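PDB 5GHU: probable fimbrial chaperone YadV from Escherichia coli K-12, which probably acts as a periplasmic chaperone for pilus subunits, serving fimbrial assembly by the chaperone-usher pathway. Local coordinates for residues 7-12 / 119-124; 158-163 / 179-184. One frame throughout, in Å; residues are numbered along the deposited sequence.

Contact 1: residues 7-12 / 119-124; sequences GTRVIY and KLFYRP
CD1 of Ile11 lies against the Phe121 ring at a slant, 3.9 Å from CD2 of Phe121. With CG1 anti to the carbonyl carbon (chi1 -54°), Ile11 sends this methyl to the phenyl ring and leaves CG2 of Ile11 3.8 Å from NH1 of Arg123, over the rim of that guanidinium. NE and NH2 of Arg123 form salt bridges with Glu85 and Asp211. On the same face of the sheet, one of the two modelled conformers of Arg9 sets its guanidinium over CE2 of Phe121, the two planes inclined by 47°, well short of a parallel stack. Strand 9-13, at the edge of the sheet within this chain, runs parallel to 114-123 in the immunoglobulin-like N-terminal domain of a PapD-type chaperone; the neighbour of 114-123 on its other side, 86-95, is antiparallel. Four backbone bonds join the pair: Val10 N to Lys119 O, Phe121 N to Val10 O, Tyr12 N to Phe121 O, and Arg123 N to Tyr12 O. Before the first of them, a water bridges Thr8 O and Lys119 N. On the opposite, inward face, CG1 of Val10 meets CD1 of Leu120 at 4.0 Å. Next to them, the rings of Tyr12 and Tyr122 approach through their CD1 atoms, 3.7 Å apart, with planes at 34°; the hydroxyl of Tyr12 reaches on to the backbone N of Tyr74.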
ATOM      1  N   GLY A   7      -2.980  11.936   1.763  1.00 35.49           N
ATOM      2  CA  GLY A   7      -3.368  10.543   1.885  1.00 30.53           C
ATOM      3  C   GLY A   7      -2.195   9.618   1.654  1.00 30.01           C
ATOM      4  O   GLY A   7      -1.281   9.956   0.893  1.00 31.87           O
ATOM      5  N   THR A   8      -2.210   8.457   2.302  1.00 27.60           N
ATOM      6  CA  THR A   8      -1.110   7.532   2.149  1.00 28.07           C
ATOM      7  C   THR A   8      -1.473   6.375   1.230  1.00 22.44           C
ATOM      8  O   THR A   8      -0.608   5.557   0.906  1.00 26.03           O
ATOM      9  CB  THR A   8      -0.642   6.961   3.489  1.00 30.62           C
ATOM     10  OG1 THR A   8      -1.726   6.252   4.105  1.00 29.28           O
ATOM     11  CG2 THR A   8      -0.138   8.069   4.387  1.00 34.73           C
ATOM     12  N   ARG A   9      -2.758   6.299   0.802  1.00 21.32           N
ATOM     13  CA  ARG A   9      -3.151   5.369  -0.247  0.65 19.92           C
ATOM     14  C   ARG A   9      -4.388   5.935  -0.914  1.00 19.68           C
ATOM     15  O   ARG A   9      -5.004   6.882  -0.383  1.00 23.64           O
ATOM     16  CB  ARG A   9      -3.415   3.930   0.280  0.65 18.45           C
ATOM     17  CG  ARG A   9      -4.683   3.825   1.226  0.65 21.20           C
ATOM     18  CD  ARG A   9      -4.381   3.296   2.683  0.65 24.28           C
ATOM     19  NE  ARG A   9      -3.352   2.253   2.768  0.65 19.27           N
ATOM     20  CZ  ARG A   9      -3.445   0.916   2.856  0.65 27.90           C
ATOM     21  NH1 ARG A   9      -2.239   0.350   2.957  0.65 29.25           N
ATOM     22  NH2 ARG A   9      -4.604   0.166   2.967  0.65 19.28           N
ATOM     23  N   VAL A  10      -4.732   5.379  -2.072  1.00 19.83           N
ATOM     24  CA  VAL A  10      -5.939   5.813  -2.819  1.00 21.36           C
ATOM     25  C   VAL A  10      -6.817   4.582  -3.021  1.00 21.47           C
ATOM     26  O   VAL A  10      -6.329   3.541  -3.457  1.00 22.70           O
ATOM     27  CB  VAL A  10      -5.561   6.386  -4.210  1.00 26.47           C
ATOM     28  CG1 VAL A  10      -6.841   6.908  -4.925  1.00 31.24           C
ATOM     29  CG2 VAL A  10      -4.537   7.483  -4.084  1.00 28.62           C
ATOM     30  N   ILE A  11      -8.120   4.681  -2.713  1.00 19.78           N
ATOM     31  CA  ILE A  11      -9.042   3.601  -3.019  1.00 18.52           C
ATOM     32  C   ILE A  11      -9.819   4.001  -4.266  1.00 20.05           C
ATOM     33  O   ILE A  11     -10.413   5.107  -4.306  1.00 23.44           O
ATOM     34  CB  ILE A  11     -10.029   3.344  -1.853  1.00 20.05           C
ATOM     35  CG1 ILE A  11      -9.265   3.099  -0.539  1.00 20.95           C
ATOM     36  CG2 ILE A  11     -10.985   2.218  -2.218  1.00 22.77           C
ATOM     37  CD1 ILE A  11      -8.211   1.925  -0.562  1.00 20.61           C
ATOM     38  N   TYR A  12      -9.773   3.129  -5.285  1.00 18.25           N
ATOM     39  CA  TYR A  12     -10.493   3.383  -6.548  1.00 18.59           C
ATOM     40  C   TYR A  12     -11.595   2.324  -6.646  1.00 21.90           C
ATOM     41  O   TYR A  12     -11.317   1.194  -6.993  1.00 19.58           O
ATOM     42  CB  TYR A  12      -9.531   3.313  -7.755  1.00 19.98           C
ATOM     43  CG  TYR A  12     -10.157   3.894  -9.011  1.00 21.76           C
ATOM     44  CD1 TYR A  12     -11.280   3.327  -9.581  1.00 23.01           C
ATOM     45  CD2 TYR A  12      -9.562   4.956  -9.648  1.00 20.58           C
ATOM     46  CE1 TYR A  12     -11.872   3.887 -10.725  1.00 23.92           C
ATOM     47  CE2 TYR A  12     -10.111   5.505 -10.788  1.00 25.74           C
ATOM     48  CZ  TYR A  12     -11.262   4.955 -11.324  1.00 27.28           C
ATOM     49  OH  TYR A  12     -11.810   5.528 -12.462  1.00 29.68           O
ATOM     50  N   LYS A 119       0.286   3.633  -2.751  1.00 22.77           N
ATOM     51  CA  LYS A 119      -0.522   2.572  -3.373  1.00 21.38           C
ATOM     52  C   LYS A 119      -1.902   3.063  -3.773  1.00 21.28           C
ATOM     53  O   LYS A 119      -2.552   3.841  -3.046  1.00 22.02           O
ATOM     54  CB  LYS A 119      -0.705   1.410  -2.403  1.00 23.01           C
ATOM     55  CG  LYS A 119       0.617   0.698  -2.107  1.00 23.94           C
ATOM     56  CD  LYS A 119       0.394  -0.253  -0.880  1.00 29.63           C
ATOM     57  CE  LYS A 119       1.686  -0.826  -0.284  1.00 35.61           C
ATOM     58  NZ  LYS A 119       1.405  -1.499   1.043  1.00 29.72           N
ATOM     59  N   LEU A 120      -2.345   2.554  -4.915  1.00 20.38           N
ATOM     60  CA  LEU A 120      -3.755   2.709  -5.331  1.00 22.13           C
ATOM     61  C   LEU A 120      -4.370   1.313  -5.360  1.00 21.37           C
ATOM     62  O   LEU A 120      -3.837   0.392  -5.981  1.00 21.29           O
ATOM     63  CB  LEU A 120      -3.861   3.374  -6.706  1.00 21.93           C
ATOM     64  CG  LEU A 120      -5.323   3.476  -7.194  1.00 23.43           C
ATOM     65  CD1 LEU A 120      -5.498   4.782  -8.030  1.00 23.96           C
ATOM     66  CD2 LEU A 120      -5.713   2.266  -8.034  1.00 24.66           C
ATOM     67  N   PHE A 121      -5.476   1.121  -4.649  1.00 18.23           N
ATOM     68  CA  PHE A 121      -6.145  -0.176  -4.676  1.00 16.96           C
ATOM     69  C   PHE A 121      -7.384  -0.052  -5.506  1.00 21.17           C
ATOM     70  O   PHE A 121      -8.300   0.731  -5.142  1.00 20.59           O
ATOM     71  CB  PHE A 121      -6.521  -0.653  -3.246  1.00 20.94           C
ATOM     72  CG  PHE A 121      -5.323  -0.852  -2.355  1.00 18.21           C
ATOM     73  CD1 PHE A 121      -4.629  -2.020  -2.407  1.00 18.97           C
ATOM     74  CD2 PHE A 121      -4.891   0.147  -1.467  1.00 20.03           C
ATOM     75  CE1 PHE A 121      -3.510  -2.239  -1.570  1.00 20.34           C
ATOM     76  CE2 PHE A 121      -3.712  -0.051  -0.658  1.00 22.61           C
ATOM     77  CZ  PHE A 121      -3.051  -1.245  -0.700  1.00 21.03           C
ATOM     78  N   TYR A 122      -7.416  -0.802  -6.603  1.00 17.82           N
ATOM     79  CA  TYR A 122      -8.618  -0.879  -7.440  1.00 17.13           C
ATOM     80  C   TYR A 122      -9.542  -1.943  -6.843  1.00 20.04           C
ATOM     81  O   TYR A 122      -9.150  -3.120  -6.714  1.00 20.03           O
ATOM     82  CB  TYR A 122      -8.227  -1.213  -8.890  1.00 19.61           C
ATOM     83  CG  TYR A 122      -9.452  -1.230  -9.778  1.00 20.59           C
ATOM     84  CD1 TYR A 122      -9.955  -0.055 -10.305  1.00 23.58           C
ATOM     85  CD2 TYR A 122     -10.054  -2.436 -10.111  1.00 22.19           C
ATOM     86  CE1 TYR A 122     -11.063  -0.089 -11.168  1.00 24.21           C
ATOM     87  CE2 TYR A 122     -11.130  -2.480 -10.992  1.00 22.96           C
ATOM     88  CZ  TYR A 122     -11.633  -1.311 -11.483  1.00 25.39           C
ATOM     89  OH  TYR A 122     -12.725  -1.359 -12.362  1.00 29.33           O
ATOM     90  N   ARG A 123     -10.772  -1.526  -6.439  1.00 18.33           N
ATOM     91  CA  ARG A 123     -11.656  -2.392  -5.681  1.00 17.50           C
ATOM     92  C   ARG A 123     -12.956  -2.593  -6.469  1.00 18.20           C
ATOM     93  O   ARG A 123     -13.814  -1.710  -6.507  1.00 19.44           O
ATOM     94  CB  ARG A 123     -11.965  -1.785  -4.309  1.00 17.53           C
ATOM     95  CG  ARG A 123     -12.816  -2.716  -3.457  1.00 18.59           C
ATOM     96  CD  ARG A 123     -13.088  -2.092  -2.080  1.00 17.77           C
ATOM     97  NE  ARG A 123     -11.777  -2.115  -1.402  1.00 16.61           N
ATOM     98  CZ  ARG A 123     -11.489  -1.295  -0.401  1.00 18.12           C
ATOM     99  NH1 ARG A 123     -12.424  -0.471   0.096  1.00 18.76           N
ATOM    100  NH2 ARG A 123     -10.267  -1.308   0.132  1.00 16.47           N
ATOM    101  N   PRO A 124     -13.104  -3.759  -7.110  1.00 18.56           N
ATOM    102  CA  PRO A 124     -14.409  -4.065  -7.720  1.00 19.89           C
ATOM    103  C   PRO A 124     -15.513  -4.006  -6.675  1.00 18.72           C
ATOM    104  O   PRO A 124     -15.322  -4.433  -5.540  1.00 20.78           O
ATOM    105  CB  PRO A 124     -14.232  -5.497  -8.251  1.00 24.01           C
ATOM    106  CG  PRO A 124     -12.689  -5.641  -8.432  1.00 22.15           C
ATOM    107  CD  PRO A 124     -12.109  -4.847  -7.269  1.00 20.40           C
TER
HETATM  108  O   HOH W   1       0.659   3.415   0.037  1.00 32.68           O

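Contact 2: residues 158-163 / 179-184; sequences PYYVSF and VKMIAP
Tyr160 turns one face of its ring to Pro184, whose CD stands 3.4 Å from the ring centroid and only 5° off the normal, a CH-pi contact of nearly ideal alignment. Around it, two loop segments of the immunoglobulin-like C-terminal domain run antiparallel and share a single beta bridge, Val161 with Ile182. This is a hydrogen-bonded pair, closed by Val161 N to Ile182 O and Ile182 N to Val161 O. With CG beside the backbone N (chi1 -70°), the Tyr160 ring lies across the 181-184 backbone: CE2 meets CB of Ala183, and CD2 comes 3.7 Å from SD of Met181. That Met-aromatic contact is oblique, the sulfur lying 53° off the ring normal. Met181, extended through chi1 and chi2, carries its sulfur past OG of Ser162 at 3.5 Å. A leucine in place of Tyr160 removes the ring, and is likely to leave Pro184 CD and Met181 SD less closely packed and the methionine end freer to turn. At the bridge itself, CB of Val161 packs against CG2 of Ile182. At the other end, Phe163 sets its CB against CB of Val179 at 3.7 Å, the side chains crossing at a slant, while its ring also meets Phe206 edge-to-face. The same Phe163 ring presents its edge to a backbone carbonyl, with CD1 3.3 Å from Lys180 O, which lies near the ring plane.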
ATOM      1  N   PRO A 158     -10.600 -11.432  -0.710  1.00 17.65           N
ATOM      2  CA  PRO A 158     -10.330 -10.681  -1.965  1.00 16.63           C
ATOM      3  C   PRO A 158      -9.665  -9.338  -1.817  1.00 19.26           C
ATOM      4  O   PRO A 158      -9.558  -8.607  -2.791  1.00 17.50           O
ATOM      5  CB  PRO A 158     -11.744 -10.483  -2.562  1.00 16.91           C
ATOM      6  CG  PRO A 158     -12.649 -10.450  -1.290  1.00 20.50           C
ATOM      7  CD  PRO A 158     -12.035 -11.492  -0.344  1.00 18.16           C
ATOM      8  N   TYR A 159      -9.160  -9.034  -0.615  1.00 17.21           N
ATOM      9  CA  TYR A 159      -8.532  -7.756  -0.319  1.00 17.11           C
ATOM     10  C   TYR A 159      -7.048  -7.888  -0.021  1.00 17.21           C
ATOM     11  O   TYR A 159      -6.616  -8.880   0.590  1.00 17.58           O
ATOM     12  CB  TYR A 159      -9.183  -7.102   0.925  1.00 16.48           C
ATOM     13  CG  TYR A 159     -10.671  -6.917   0.789  1.00 16.35           C
ATOM     14  CD1 TYR A 159     -11.150  -5.890  -0.026  1.00 19.22           C
ATOM     15  CD2 TYR A 159     -11.572  -7.747   1.471  1.00 17.11           C
ATOM     16  CE1 TYR A 159     -12.545  -5.679  -0.151  1.00 23.58           C
ATOM     17  CE2 TYR A 159     -12.990  -7.518   1.378  1.00 18.27           C
ATOM     18  CZ  TYR A 159     -13.426  -6.480   0.559  1.00 24.05           C
ATOM     19  OH  TYR A 159     -14.789  -6.217   0.362  1.00 22.92           O
ATOM     20  N   TYR A 160      -6.286  -6.907  -0.465  1.00 14.41           N
ATOM     21  CA  TYR A 160      -4.925  -6.786   0.068  1.00 16.15           C
ATOM     22  C   TYR A 160      -4.973  -6.535   1.558  1.00 17.93           C
ATOM     23  O   TYR A 160      -5.881  -5.835   2.082  1.00 17.79           O
ATOM     24  CB  TYR A 160      -4.146  -5.614  -0.590  1.00 17.17           C
ATOM     25  CG  TYR A 160      -3.796  -5.886  -2.009  1.00 15.52           C
ATOM     26  CD1 TYR A 160      -4.713  -5.703  -3.041  1.00 16.83           C
ATOM     27  CD2 TYR A 160      -2.578  -6.426  -2.309  1.00 16.76           C
ATOM     28  CE1 TYR A 160      -4.377  -6.005  -4.354  1.00 20.81           C
ATOM     29  CE2 TYR A 160      -2.239  -6.743  -3.670  1.00 18.75           C
ATOM     30  CZ  TYR A 160      -3.166  -6.505  -4.649  1.00 20.36           C
ATOM     31  OH  TYR A 160      -2.834  -6.845  -5.954  1.00 22.61           O
ATOM     32  N   VAL A 161      -3.930  -7.039   2.233  1.00 16.88           N
ATOM     33  CA  VAL A 161      -3.632  -6.574   3.599  1.00 17.06           C
ATOM     34  C   VAL A 161      -2.247  -5.969   3.621  1.00 16.60           C
ATOM     35  O   VAL A 161      -1.278  -6.555   3.122  1.00 17.98           O
ATOM     36  CB  VAL A 161      -3.723  -7.695   4.660  1.00 15.40           C
ATOM     37  CG1 VAL A 161      -3.294  -7.155   6.060  1.00 17.84           C
ATOM     38  CG2 VAL A 161      -5.174  -8.229   4.755  1.00 17.66           C
ATOM     39  N   SER A 162      -2.168  -4.745   4.197  1.00 16.90           N
ATOM     40  CA  SER A 162      -0.909  -3.975   4.286  1.00 17.08           C
ATOM     41  C   SER A 162      -0.621  -3.740   5.762  1.00 18.22           C
ATOM     42  O   SER A 162      -1.566  -3.579   6.538  1.00 20.27           O
ATOM     43  CB  SER A 162      -1.066  -2.605   3.615  1.00 21.27           C
ATOM     44  OG  SER A 162      -1.331  -2.737   2.192  1.00 26.45           O
ATOM     45  N   PHE A 163       0.656  -3.688   6.124  1.00 18.72           N
ATOM     46  CA  PHE A 163       1.006  -3.501   7.548  1.00 18.31           C
ATOM     47  C   PHE A 163       1.925  -2.318   7.779  1.00 17.93           C
ATOM     48  O   PHE A 163       2.807  -2.011   6.954  1.00 22.18           O
ATOM     49  CB  PHE A 163       1.772  -4.737   8.088  1.00 19.83           C
ATOM     50  CG  PHE A 163       1.042  -6.059   7.918  1.00 17.92           C
ATOM     51  CD1 PHE A 163       1.212  -6.795   6.762  1.00 18.93           C
ATOM     52  CD2 PHE A 163       0.180  -6.514   8.889  1.00 18.96           C
ATOM     53  CE1 PHE A 163       0.523  -8.037   6.580  1.00 18.46           C
ATOM     54  CE2 PHE A 163      -0.470  -7.761   8.784  1.00 18.22           C
ATOM     55  CZ  PHE A 163      -0.287  -8.537   7.607  1.00 18.25           C
ATOM     56  N   VAL A 179       7.318  -7.301   8.000  1.00 19.82           N
ATOM     57  CA  VAL A 179       5.982  -7.394   7.394  1.00 18.71           C
ATOM     58  C   VAL A 179       6.003  -7.008   5.923  1.00 23.45           C
ATOM     59  O   VAL A 179       6.758  -6.124   5.507  1.00 23.97           O
ATOM     60  CB  VAL A 179       4.962  -6.531   8.147  1.00 21.53           C
ATOM     61  CG1 VAL A 179       4.688  -7.147   9.554  1.00 24.15           C
ATOM     62  CG2 VAL A 179       5.434  -5.071   8.247  1.00 27.62           C
ATOM     63  N   LYS A 180       5.137  -7.676   5.155  1.00 20.62           N
ATOM     64  CA  LYS A 180       5.003  -7.433   3.710  1.00 19.89           C
ATOM     65  C   LYS A 180       3.534  -7.360   3.431  1.00 18.88           C
ATOM     66  O   LYS A 180       2.747  -8.037   4.073  1.00 20.57           O
ATOM     67  CB  LYS A 180       5.563  -8.599   2.873  1.00 23.90           C
ATOM     68  CG  LYS A 180       7.075  -8.830   2.967  1.00 34.47           C
ATOM     69  CD  LYS A 180       7.317 -10.086   2.126  1.00 46.31           C
ATOM     70  CE  LYS A 180       8.722 -10.670   2.213  1.00 56.13           C
ATOM     71  NZ  LYS A 180       8.693 -11.972   1.482  1.00 57.09           N
ATOM     72  N   MET A 181       3.193  -6.594   2.386  1.00 19.75           N
ATOM     73  CA  MET A 181       1.823  -6.641   1.890  1.00 17.03           C
ATOM     74  C   MET A 181       1.482  -8.038   1.372  1.00 18.81           C
ATOM     75  O   MET A 181       2.319  -8.684   0.712  1.00 21.23           O
ATOM     76  CB  MET A 181       1.650  -5.569   0.790  1.00 19.17           C
ATOM     77  CG  MET A 181       0.230  -5.590   0.278  1.00 23.01           C
ATOM     78  SD  MET A 181      -0.128  -4.113  -0.786  1.00 22.18           S
ATOM     79  CE  MET A 181       0.971  -4.388  -2.140  1.00 23.38           C
ATOM     80  N   ILE A 182       0.259  -8.487   1.638  1.00 16.01           N
ATOM     81  CA  ILE A 182      -0.165  -9.806   1.153  1.00 14.61           C
ATOM     82  C   ILE A 182      -1.397  -9.658   0.241  1.00 15.50           C
ATOM     83  O   ILE A 182      -2.383  -9.021   0.594  1.00 17.63           O
ATOM     84  CB  ILE A 182      -0.394 -10.806   2.313  1.00 16.84           C
ATOM     85  CG1 ILE A 182      -0.795 -12.185   1.749  1.00 17.95           C
ATOM     86  CG2 ILE A 182      -1.355 -10.302   3.382  1.00 20.88           C
ATOM     87  CD1 ILE A 182      -0.763 -13.283   2.832  1.00 22.86           C
ATOM     88  N   ALA A 183      -1.207 -10.128  -0.978  1.00 16.61           N
ATOM     89  CA  ALA A 183      -2.264 -10.012  -2.008  1.00 16.07           C
ATOM     90  C   ALA A 183      -3.464 -10.878  -1.714  1.00 16.52           C
ATOM     91  O   ALA A 183      -3.393 -11.871  -0.982  1.00 17.50           O
ATOM     92  CB  ALA A 183      -1.623 -10.365  -3.386  1.00 18.71           C
ATOM     93  N   PRO A 184      -4.602 -10.543  -2.351  1.00 16.01           N
ATOM     94  CA  PRO A 184      -5.801 -11.405  -2.241  1.00 15.56           C
ATOM     95  C   PRO A 184      -5.473 -12.845  -2.567  1.00 16.25           C
ATOM     96  O   PRO A 184      -4.678 -13.124  -3.513  1.00 18.01           O
ATOM     97  CB  PRO A 184      -6.780 -10.837  -3.291  1.00 18.60           C
ATOM     98  CG  PRO A 184      -6.357  -9.349  -3.350  1.00 16.79           C
ATOM     99  CD  PRO A 184      -4.830  -9.305  -3.148  1.00 16.44           C
TER

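Contact 1 belongs to the N-terminal domain and contact 2 to the C-terminal one, and they meet across the interdomain cleft. Their centres are about 13 Å apart, yet their side chains touch. CE1 of Phe121 lies 3.6 Å from CB of Tyr160, the two rings meeting with planes at about 50°. Lys119 NZ reaches across to Ser162 OG at 3.2 Å, a probable but weak hydrogen bond. Arg9 and Lys119 are probably the cleft pair that, as in PapD, binds the C-terminal carboxylate of a pilus subunit, which would put contact 1 at the subunit-binding site. Glu85 serves both sides, one carboxylate oxygen bound to Arg123 and the other to the backbone N of Tyr160.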